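Local atomic coordinates of dihydroorotate dehydrogenase (Schistosoma mansoni, PDB entry 6UY4), a protein that probably catalyses the FMN-dependent oxidation of (S)-dihydroorotate to orotate, with a quinone as electron acceptor, in de novo pyrimidine biosynthesis. Residues E133-V138 against V358-P363; D45-H50 against P126-W131; G332-G337 against S349-Y354. One frame throughout, in Å; residues are numbered along the deposited sequence.

Contact 1. Residues E133-V138 against V358-P363; sequences EKEAVV and VYQGPP. With QLA (2-[(4-fluorophenyl)amino]-3-hydroxynaphthalene-1,4-dione), chain B.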
# COMPACT_ATOMS: atom_id res chain seq x y z
N GLU A 133 -5.98 -19.81 7.12
CA GLU A 133 -6.30 -20.92 6.23
C GLU A 133 -6.09 -20.55 4.77
O GLU A 133 -5.84 -21.43 3.93
CB GLU A 133 -7.74 -21.39 6.46
N LYS A 134 -6.19 -19.26 4.44
CA LYS A 134 -5.99 -18.79 3.07
C LYS A 134 -4.83 -17.80 2.96
O LYS A 134 -4.67 -17.19 1.90
CB LYS A 134 -7.28 -18.15 2.54
CG LYS A 134 -8.49 -19.07 2.55
N GLU A 135 -4.03 -17.64 4.01
CA GLU A 135 -2.96 -16.65 4.06
C GLU A 135 -3.49 -15.26 3.71
O GLU A 135 -2.95 -14.55 2.86
CB GLU A 135 -1.80 -17.04 3.14
CG GLU A 135 -1.09 -18.33 3.54
CD GLU A 135 0.16 -18.58 2.72
OE1 GLU A 135 0.66 -17.63 2.09
OE2 GLU A 135 0.65 -19.73 2.71
N ALA A 136 -4.57 -14.88 4.38
CA ALA A 136 -5.28 -13.64 4.11
C ALA A 136 -5.48 -12.86 5.40
O ALA A 136 -5.34 -13.39 6.51
CB ALA A 136 -6.62 -13.90 3.43
N VAL A 137 -5.81 -11.58 5.25
CA VAL A 137 -6.09 -10.68 6.36
C VAL A 137 -7.30 -9.83 6.01
O VAL A 137 -7.41 -9.33 4.88
CB VAL A 137 -4.87 -9.80 6.70
CG1 VAL A 137 -5.23 -8.77 7.77
CG2 VAL A 137 -3.70 -10.64 7.17
N VAL A 138 -8.21 -9.66 6.97
CA VAL A 138 -9.35 -8.76 6.85
C VAL A 138 -9.17 -7.65 7.87
O VAL A 138 -9.04 -7.92 9.07
CB VAL A 138 -10.68 -9.50 7.05
CG1 VAL A 138 -11.84 -8.50 7.05
CG2 VAL A 138 -10.88 -10.55 5.98
N VAL A 358 3.33 -10.71 6.54
CA VAL A 358 2.84 -11.19 7.83
C VAL A 358 3.05 -12.70 7.95
O VAL A 358 3.45 -13.20 9.01
CB VAL A 358 1.36 -10.81 8.01
CG1 VAL A 358 0.78 -11.49 9.23
CG2 VAL A 358 1.21 -9.30 8.11
N TYR A 359 2.79 -13.44 6.87
CA TYR A 359 2.84 -14.90 6.90
C TYR A 359 4.19 -15.47 6.51
O TYR A 359 4.41 -16.68 6.70
CB TYR A 359 1.76 -15.48 5.98
CG TYR A 359 0.35 -15.25 6.48
CD1 TYR A 359 -0.19 -16.04 7.48
CD2 TYR A 359 -0.45 -14.25 5.94
CE1 TYR A 359 -1.48 -15.84 7.94
CE2 TYR A 359 -1.74 -14.04 6.39
CZ TYR A 359 -2.25 -14.84 7.39
OH TYR A 359 -3.53 -14.64 7.84
N GLN A 360 5.11 -14.67 5.98
CA GLN A 360 6.43 -15.16 5.59
C GLN A 360 7.59 -14.43 6.25
O GLN A 360 8.72 -14.92 6.17
CB GLN A 360 6.60 -15.11 4.07
CG GLN A 360 5.53 -15.89 3.30
CD GLN A 360 5.82 -15.98 1.82
OE1 GLN A 360 6.95 -15.73 1.38
NE2 GLN A 360 4.81 -16.33 1.04
N GLY A 361 7.35 -13.28 6.88
CA GLY A 361 8.38 -12.59 7.62
C GLY A 361 9.31 -11.76 6.75
O GLY A 361 9.04 -11.51 5.57
N PRO A 362 10.42 -11.32 7.33
CA PRO A 362 11.37 -10.46 6.60
C PRO A 362 11.89 -11.09 5.32
O PRO A 362 12.01 -10.38 4.31
CB PRO A 362 12.50 -10.24 7.62
CG PRO A 362 11.83 -10.36 8.94
CD PRO A 362 10.75 -11.40 8.77
N PRO A 363 12.25 -12.39 5.30
CA PRO A 363 12.83 -12.95 4.06
C PRO A 363 11.95 -12.80 2.83
O PRO A 363 12.46 -12.95 1.71
CB PRO A 363 13.05 -14.43 4.42
CG PRO A 363 13.23 -14.44 5.88
CD PRO A 363 12.27 -13.39 6.38
C1 QLA B . 1.50 -7.51 11.46
O1 QLA B . 1.74 -6.39 11.04
C2 QLA B . 2.60 -8.27 12.12
O2 QLA B . 3.75 -7.63 12.28
C3 QLA B . 2.39 -9.61 12.53
O3 QLA B . 0.80 -11.32 13.02
C4 QLA B . 4.76 -10.36 12.39
C5 QLA B . 4.97 -10.10 11.04
C6 QLA B . 6.25 -10.09 10.51
C7 QLA B . 7.30 -10.31 11.35
C8 QLA B . 7.14 -10.56 12.69
C9 QLA B . 5.86 -10.58 13.21
C10 QLA B . 1.00 -10.18 12.51
C11 QLA B . -0.07 -9.41 11.86
C12 QLA B . -1.34 -9.97 11.74
C13 QLA B . -2.35 -9.26 11.13
C14 QLA B . -2.11 -7.99 10.62
C15 QLA B . -0.86 -7.42 10.74
C16 QLA B . 0.17 -8.13 11.35
F1 QLA B . 8.56 -10.29 10.84
N1 QLA B . 3.44 -10.37 12.93
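The phenol of Y359 reaches from the helix 355-360 to the start of strand 136-139, where its OH donates a hydrogen bond to A136 O at 2.6 Å. The hydroxyl comes in at a C=O...O angle of 139° and is tilted 34° from the carbonyl plane. One face of the ring lies under the backbone of E135: E135 CA sits 3.9 Å from the Y359 ring centroid, close to the ring normal, a CH-pi contact. V137 adds an apolar touch, its CG2 lying 4.0 Å from Y359 CE2 at an oblique angle. With V137 CG1 anti to the backbone N (chi1 174°), the other branch, CG2, is left to meet the tyrosine.

E135 and A136 form a G1 beta bulge opposite W131, and E135 takes a left-handed backbone conformation there. On the helix side, Q360 NE2 donates to S335 O and Q360 OE1 accepts from K367 NZ, while G361, with positive phi, ends the helix. One residue before the tyrosine, V358 turns its methyls to the naphthoquinone of the inhibitor, V358 CG1 being 3.5 Å from QLA C11; P362 CD lies 3.2 Å from the fluorine F1 of QLA.

A136 O probably also accepts from W131 N across the hairpin, so one buried carbonyl would join the hairpin to helix 355-360, which lines the inhibitor pocket. The buried phenol thus spends its proton on a backbone carbonyl.

Contact 2. Residues D45-H50 against P126-W131; sequences DGETAH and PRIFRW. With QLA (2-[(4-fluorophenyl)amino]-3-hydroxynaphthalene-1,4-dione), chain B.
E47 OE1 is gripped by several groups: R127 NE at 3.1 Å, a water at 2.6 Å that in turn accepts from R127 N, and R125 NE from outside the two segments. The other oxygen, E47 OE2, offers its syn lone pair to R127 NH1 at 2.9 Å, with the N-H...O angle at 154°. The arginine therefore takes the carboxylate side-on, the two planes only 19° apart; its remaining nitrogen, NH2, is held by the carbonyls of N123 and L121.

Beside this salt bridge, I128 CD1 packs against E47 CB at 3.9 Å. G46 lies over one face of the R130 guanidinium, and A49 CB sits at its edge. R130 NE and NH1 both donate to QLA O3, the latter at 3.0 Å, and H50 ND1 donates to QLA O1 at 2.6 Å. I128 CG2, anti to the backbone N, is turned to the naphthoquinone and lies 3.4 Å from QLA C14.

D45 caps the helix 46-58 through D45 OD2, which accepts from T48 N and T48 OG1. Its first turn, 46-50, runs at 99° to the edge strand 128-131, turn and strand together forming one wall of the inhibitor pocket; on the strand's other side runs 136-139.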
# COMPACT_ATOMS: atom_id res chain seq x y z
N ASP A 45 -4.08 -11.47 19.07
CA ASP A 45 -4.61 -10.30 18.39
C ASP A 45 -3.66 -9.82 17.30
O ASP A 45 -2.45 -9.73 17.51
CB ASP A 45 -4.87 -9.17 19.39
CG ASP A 45 -5.63 -8.01 18.78
OD1 ASP A 45 -6.80 -8.21 18.37
OD2 ASP A 45 -5.07 -6.90 18.71
N GLY A 46 -4.22 -9.51 16.13
CA GLY A 46 -3.39 -9.16 14.99
C GLY A 46 -2.74 -7.80 15.12
O GLY A 46 -1.55 -7.64 14.82
N GLU A 47 -3.50 -6.79 15.57
CA GLU A 47 -2.94 -5.45 15.67
C GLU A 47 -1.87 -5.36 16.75
O GLU A 47 -0.94 -4.56 16.64
CB GLU A 47 -4.05 -4.43 15.94
CG GLU A 47 -3.60 -2.98 15.89
CD GLU A 47 -4.75 -2.00 15.98
OE1 GLU A 47 -5.91 -2.45 15.93
OE2 GLU A 47 -4.49 -0.79 16.10
N THR A 48 -1.99 -6.18 17.80
CA THR A 48 -0.96 -6.20 18.84
C THR A 48 0.36 -6.70 18.28
O THR A 48 1.43 -6.13 18.54
CB THR A 48 -1.41 -7.07 20.01
OG1 THR A 48 -2.65 -6.57 20.52
CG2 THR A 48 -0.37 -7.05 21.12
N ALA A 49 0.32 -7.79 17.49
CA ALA A 49 1.52 -8.27 16.84
C ALA A 49 2.05 -7.26 15.83
O ALA A 49 3.27 -7.17 15.62
CB ALA A 49 1.25 -9.62 16.16
N HIS A 50 1.16 -6.50 15.20
CA HIS A 50 1.59 -5.45 14.28
C HIS A 50 2.38 -4.37 15.01
O HIS A 50 3.46 -3.97 14.57
CB HIS A 50 0.38 -4.86 13.56
CG HIS A 50 0.72 -3.73 12.64
ND1 HIS A 50 1.62 -3.86 11.60
CD2 HIS A 50 0.28 -2.45 12.59
CE1 HIS A 50 1.72 -2.71 10.96
NE2 HIS A 50 0.91 -1.84 11.53
N PRO A 126 -11.47 -4.72 18.21
CA PRO A 126 -10.52 -5.22 17.21
C PRO A 126 -10.91 -4.87 15.77
O PRO A 126 -12.08 -4.97 15.40
CB PRO A 126 -10.55 -6.73 17.42
CG PRO A 126 -11.91 -7.00 17.95
CD PRO A 126 -12.25 -5.82 18.81
N ARG A 127 -9.91 -4.48 14.97
CA ARG A 127 -10.13 -4.09 13.58
C ARG A 127 -9.20 -4.83 12.62
O ARG A 127 -9.10 -4.43 11.46
CB ARG A 127 -9.97 -2.58 13.42
CG ARG A 127 -8.66 -2.04 13.98
CD ARG A 127 -8.74 -0.54 14.23
NE ARG A 127 -7.48 -0.02 14.76
CZ ARG A 127 -7.31 1.23 15.19
NH1 ARG A 127 -6.13 1.62 15.65
NH2 ARG A 127 -8.32 2.08 15.17
N ILE A 128 -8.52 -5.87 13.08
CA ILE A 128 -7.63 -6.67 12.25
C ILE A 128 -7.84 -8.14 12.60
O ILE A 128 -7.84 -8.51 13.77
CB ILE A 128 -6.15 -6.29 12.45
CG1 ILE A 128 -5.88 -4.88 11.90
CG2 ILE A 128 -5.24 -7.30 11.78
CD1 ILE A 128 -4.44 -4.44 12.07
N PHE A 129 -8.03 -8.97 11.57
CA PHE A 129 -8.32 -10.39 11.77
C PHE A 129 -7.52 -11.22 10.78
O PHE A 129 -7.47 -10.89 9.59
CB PHE A 129 -9.82 -10.66 11.61
CG PHE A 129 -10.69 -9.75 12.42
CD1 PHE A 129 -11.00 -10.04 13.73
CD2 PHE A 129 -11.21 -8.59 11.86
CE1 PHE A 129 -11.80 -9.20 14.48
CE2 PHE A 129 -12.01 -7.74 12.60
CZ PHE A 129 -12.31 -8.05 13.91
N ARG A 130 -6.90 -12.29 11.27
CA ARG A 130 -6.13 -13.19 10.43
C ARG A 130 -7.03 -14.27 9.84
O ARG A 130 -7.91 -14.79 10.52
CB ARG A 130 -5.00 -13.85 11.22
CG ARG A 130 -4.04 -12.90 11.91
CD ARG A 130 -2.84 -13.67 12.45
NE ARG A 130 -1.95 -12.85 13.26
CZ ARG A 130 -1.92 -12.87 14.59
NH1 ARG A 130 -1.08 -12.09 15.25
NH2 ARG A 130 -2.74 -13.67 15.26
N TRP A 131 -6.78 -14.61 8.58
CA TRP A 131 -7.41 -15.75 7.92
C TRP A 131 -6.28 -16.66 7.45
O TRP A 131 -5.94 -16.70 6.26
CB TRP A 131 -8.31 -15.31 6.76
CG TRP A 131 -9.22 -16.40 6.25
CD1 TRP A 131 -9.30 -17.68 6.72
CD2 TRP A 131 -10.17 -16.29 5.19
NE1 TRP A 131 -10.25 -18.38 6.01
CE2 TRP A 131 -10.80 -17.55 5.06
CE3 TRP A 131 -10.56 -15.26 4.33
CZ2 TRP A 131 -11.78 -17.80 4.11
CZ3 TRP A 131 -11.54 -15.52 3.38
CH2 TRP A 131 -12.14 -16.78 3.29
C1 QLA B . 1.50 -7.51 11.46
O1 QLA B . 1.74 -6.39 11.04
C2 QLA B . 2.60 -8.27 12.12
O2 QLA B . 3.75 -7.63 12.28
C3 QLA B . 2.39 -9.61 12.53
O3 QLA B . 0.80 -11.32 13.02
C4 QLA B . 4.76 -10.36 12.39
C5 QLA B . 4.97 -10.10 11.04
C6 QLA B . 6.25 -10.09 10.51
C7 QLA B . 7.30 -10.31 11.35
C8 QLA B . 7.14 -10.56 12.69
C9 QLA B . 5.86 -10.58 13.21
C10 QLA B . 1.00 -10.18 12.51
C11 QLA B . -0.07 -9.41 11.86
C12 QLA B . -1.34 -9.97 11.74
C13 QLA B . -2.35 -9.26 11.13
C14 QLA B . -2.11 -7.99 10.62
C15 QLA B . -0.86 -7.42 10.74
C16 QLA B . 0.17 -8.13 11.35
F1 QLA B . 8.56 -10.29 10.84
N1 QLA B . 3.44 -10.37 12.93
O HOH W 1 -7.43 -4.52 16.29

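Contact 3. Residues G332-G337 against S349-Y354; sequences GGISCG and SLVQLY. With FMN (flavin mononucleotide), chain G.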
# COMPACT_ATOMS: atom_id res chain seq x y z
N GLY A 332 -1.14 -6.54 -4.29
CA GLY A 332 -2.25 -7.40 -3.94
C GLY A 332 -2.01 -8.88 -4.15
O GLY A 332 -2.02 -9.37 -5.29
N GLY A 333 -1.80 -9.61 -3.06
CA GLY A 333 -1.72 -11.05 -3.12
C GLY A 333 -0.41 -11.62 -3.61
O GLY A 333 -0.37 -12.79 -4.00
N ILE A 334 0.67 -10.84 -3.59
CA ILE A 334 1.98 -11.34 -4.01
C ILE A 334 2.55 -12.17 -2.86
O ILE A 334 2.86 -11.64 -1.80
CB ILE A 334 2.92 -10.20 -4.39
CG1 ILE A 334 2.46 -9.53 -5.68
CG2 ILE A 334 4.35 -10.72 -4.54
CD1 ILE A 334 3.38 -8.44 -6.16
N SER A 335 2.68 -13.48 -3.09
CA SER A 335 3.26 -14.38 -2.10
C SER A 335 4.52 -15.10 -2.57
O SER A 335 5.24 -15.66 -1.74
CB SER A 335 2.24 -15.43 -1.65
OG SER A 335 1.15 -14.82 -0.98
N CYS A 336 4.80 -15.11 -3.87
CA CYS A 336 6.00 -15.74 -4.40
C CYS A 336 6.47 -14.92 -5.60
O CYS A 336 5.97 -13.82 -5.87
CB CYS A 336 5.73 -17.21 -4.75
SG CYS A 336 4.50 -17.46 -6.04
N GLY A 337 7.45 -15.46 -6.34
CA GLY A 337 8.05 -14.70 -7.42
C GLY A 337 7.18 -14.65 -8.67
O GLY A 337 7.14 -13.64 -9.36
N SER A 349 5.34 -1.64 -13.34
CA SER A 349 6.76 -1.36 -13.26
C SER A 349 7.33 -1.59 -11.86
O SER A 349 8.54 -1.81 -11.73
CB SER A 349 7.05 0.08 -13.69
OG SER A 349 6.69 0.29 -15.05
N LEU A 350 6.49 -1.52 -10.84
CA LEU A 350 6.87 -1.84 -9.47
C LEU A 350 5.82 -2.75 -8.87
O LEU A 350 4.70 -2.86 -9.37
CB LEU A 350 7.03 -0.57 -8.62
CG LEU A 350 8.15 0.39 -9.01
CD1 LEU A 350 8.11 1.65 -8.15
CD2 LEU A 350 9.50 -0.29 -8.90
N VAL A 351 6.18 -3.42 -7.77
CA VAL A 351 5.27 -4.31 -7.06
C VAL A 351 5.41 -4.08 -5.57
O VAL A 351 6.49 -3.73 -5.07
CB VAL A 351 5.50 -5.79 -7.41
CG1 VAL A 351 5.11 -6.08 -8.86
CG2 VAL A 351 6.95 -6.19 -7.16
N GLN A 352 4.31 -4.27 -4.84
CA GLN A 352 4.28 -4.10 -3.40
C GLN A 352 3.51 -5.25 -2.77
O GLN A 352 2.72 -5.93 -3.42
CB GLN A 352 3.64 -2.76 -2.99
CG GLN A 352 4.40 -1.53 -3.46
CD GLN A 352 3.66 -0.24 -3.17
OE1 GLN A 352 2.55 -0.25 -2.64
NE2 GLN A 352 4.28 0.89 -3.52
N LEU A 353 3.76 -5.46 -1.48
CA LEU A 353 3.11 -6.54 -0.74
C LEU A 353 2.89 -6.09 0.70
O LEU A 353 3.38 -5.04 1.14
CB LEU A 353 3.94 -7.83 -0.79
CG LEU A 353 5.40 -7.78 -0.30
CD1 LEU A 353 5.51 -8.09 1.19
CD2 LEU A 353 6.26 -8.74 -1.11
N TYR A 354 2.14 -6.90 1.44
CA TYR A 354 1.82 -6.60 2.83
C TYR A 354 1.49 -7.89 3.58
O TYR A 354 2.17 -8.24 4.54
CB TYR A 354 0.65 -5.62 2.91
CG TYR A 354 0.39 -5.01 4.28
CD1 TYR A 354 0.47 -3.64 4.47
CD2 TYR A 354 0.06 -5.80 5.37
CE1 TYR A 354 0.23 -3.08 5.70
CE2 TYR A 354 -0.18 -5.25 6.61
CZ TYR A 354 -0.09 -3.88 6.77
OH TYR A 354 -0.32 -3.32 8.01
N1 FMN G . -3.48 0.84 1.93
C2 FMN G . -3.38 2.22 1.92
O2 FMN G . -3.33 2.82 0.85
N3 FMN G . -3.34 2.93 3.10
C4 FMN G . -3.41 2.26 4.31
O4 FMN G . -3.37 2.89 5.36
C4A FMN G . -3.51 0.88 4.33
N5 FMN G . -3.57 0.20 5.53
C5A FMN G . -3.67 -1.17 5.55
C6 FMN G . -3.73 -1.84 6.77
C7 FMN G . -3.83 -3.23 6.79
C7M FMN G . -3.90 -3.95 8.11
C8 FMN G . -3.87 -3.94 5.60
C8M FMN G . -3.98 -5.44 5.63
C9 FMN G . -3.81 -3.27 4.39
C9A FMN G . -3.71 -1.88 4.35
N10 FMN G . -3.64 -1.21 3.15
C10 FMN G . -3.55 0.17 3.13
C1' FMN G . -3.69 -1.95 1.85
C2' FMN G . -2.29 -2.37 1.42
O2' FMN G . -1.44 -1.25 1.38
C3' FMN G . -2.31 -3.02 0.04
O3' FMN G . -2.97 -2.17 -0.86
C4' FMN G . -2.99 -4.38 0.05
O4' FMN G . -2.95 -4.95 1.34
C5' FMN G . -2.27 -5.29 -0.93
O5' FMN G . -2.68 -6.62 -0.78
P FMN G . -1.62 -7.71 -0.26
O1P FMN G . -2.29 -9.06 -0.26
O2P FMN G . -0.40 -7.72 -1.16
O3P FMN G . -1.21 -7.35 1.14
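I334 lays its CD1 against the flank of V351, 3.6 Å from V351 CB, the two side chains crossing at about a right angle. The same methyl also meets the backbone of the strand, lying 3.8 Å from Q352 O. The ethyl arm gets there because I334 CG1 stands anti to the carbonyl carbon (chi1 -69°) and the chain runs on extended to CD1. The second branch, I334 CG2, looks to L353 CD2 at a looser 4.4 Å. No hydrogen bond joins the two segments; what holds them is the isoleucine resting on the alternate residues V351 and L353, which point to the same side of the strand 350-353. A340 and K343 of the helix 337-346 also touch I334, and I86 of the neighbouring strand packs on both V351 and L353.

Q352 points the other way, into the barrel, where its amide nitrogen NE2 is hydrogen-bonded to E111 OE1 and H109 NE2.

Ahead of the isoleucine come two glycines at the phosphate end of the flavin. G333 N donates to FMN O1P at 2.9 Å and more weakly to FMN O2P, while G332 CA comes within 3.3 Å of FMN O5'. Y354, just past the strand, sets its CB 3.1 Å from FMN O3P and lays one ring face against the dimethylbenzene end of the isoalloxazine, with Y354 CE2 3.9 Å from the methyl carbon C8M of FMN. Y354 CG is anti to the backbone N (chi1 -168°), carrying the ring from the phosphate toward the flavin.

Loop and strand end thus meet the cofactor at the C-terminal ends of the barrel strands, after 328-331 and 350-353, the usual phosphate site of the TIM-barrel fold. The apolar contact behind them is consistent with keeping the two side by side, and the backbone N-H of G333 would help offset the phosphate charge.

Overall arrangement
Contacts 1 and 2 meet in one antiparallel hairpin, strands 128-131 and 136-139, with V138 O 2.9 Å from F129 N; their centres are 12 Å apart and both border the inhibitor QLA, contact 1 from helix 355-360 and the turn after it, contact 2 from the start of helix 46-58 and strand 128-131. Contact 3 belongs to the barrel proper and contributes to the FMN phosphate site. Its strand 350-353 leads directly into helix 355-360 of contact 1, and its loop meets that helix again through S335 and Q360. Contacts 2 and 3 lie farther apart, about 21 Å between centres, yet H50 CE1 approaches Y354 OH at 3.6 Å, a packing contact where the inhibitor pocket and the flavin site adjoin.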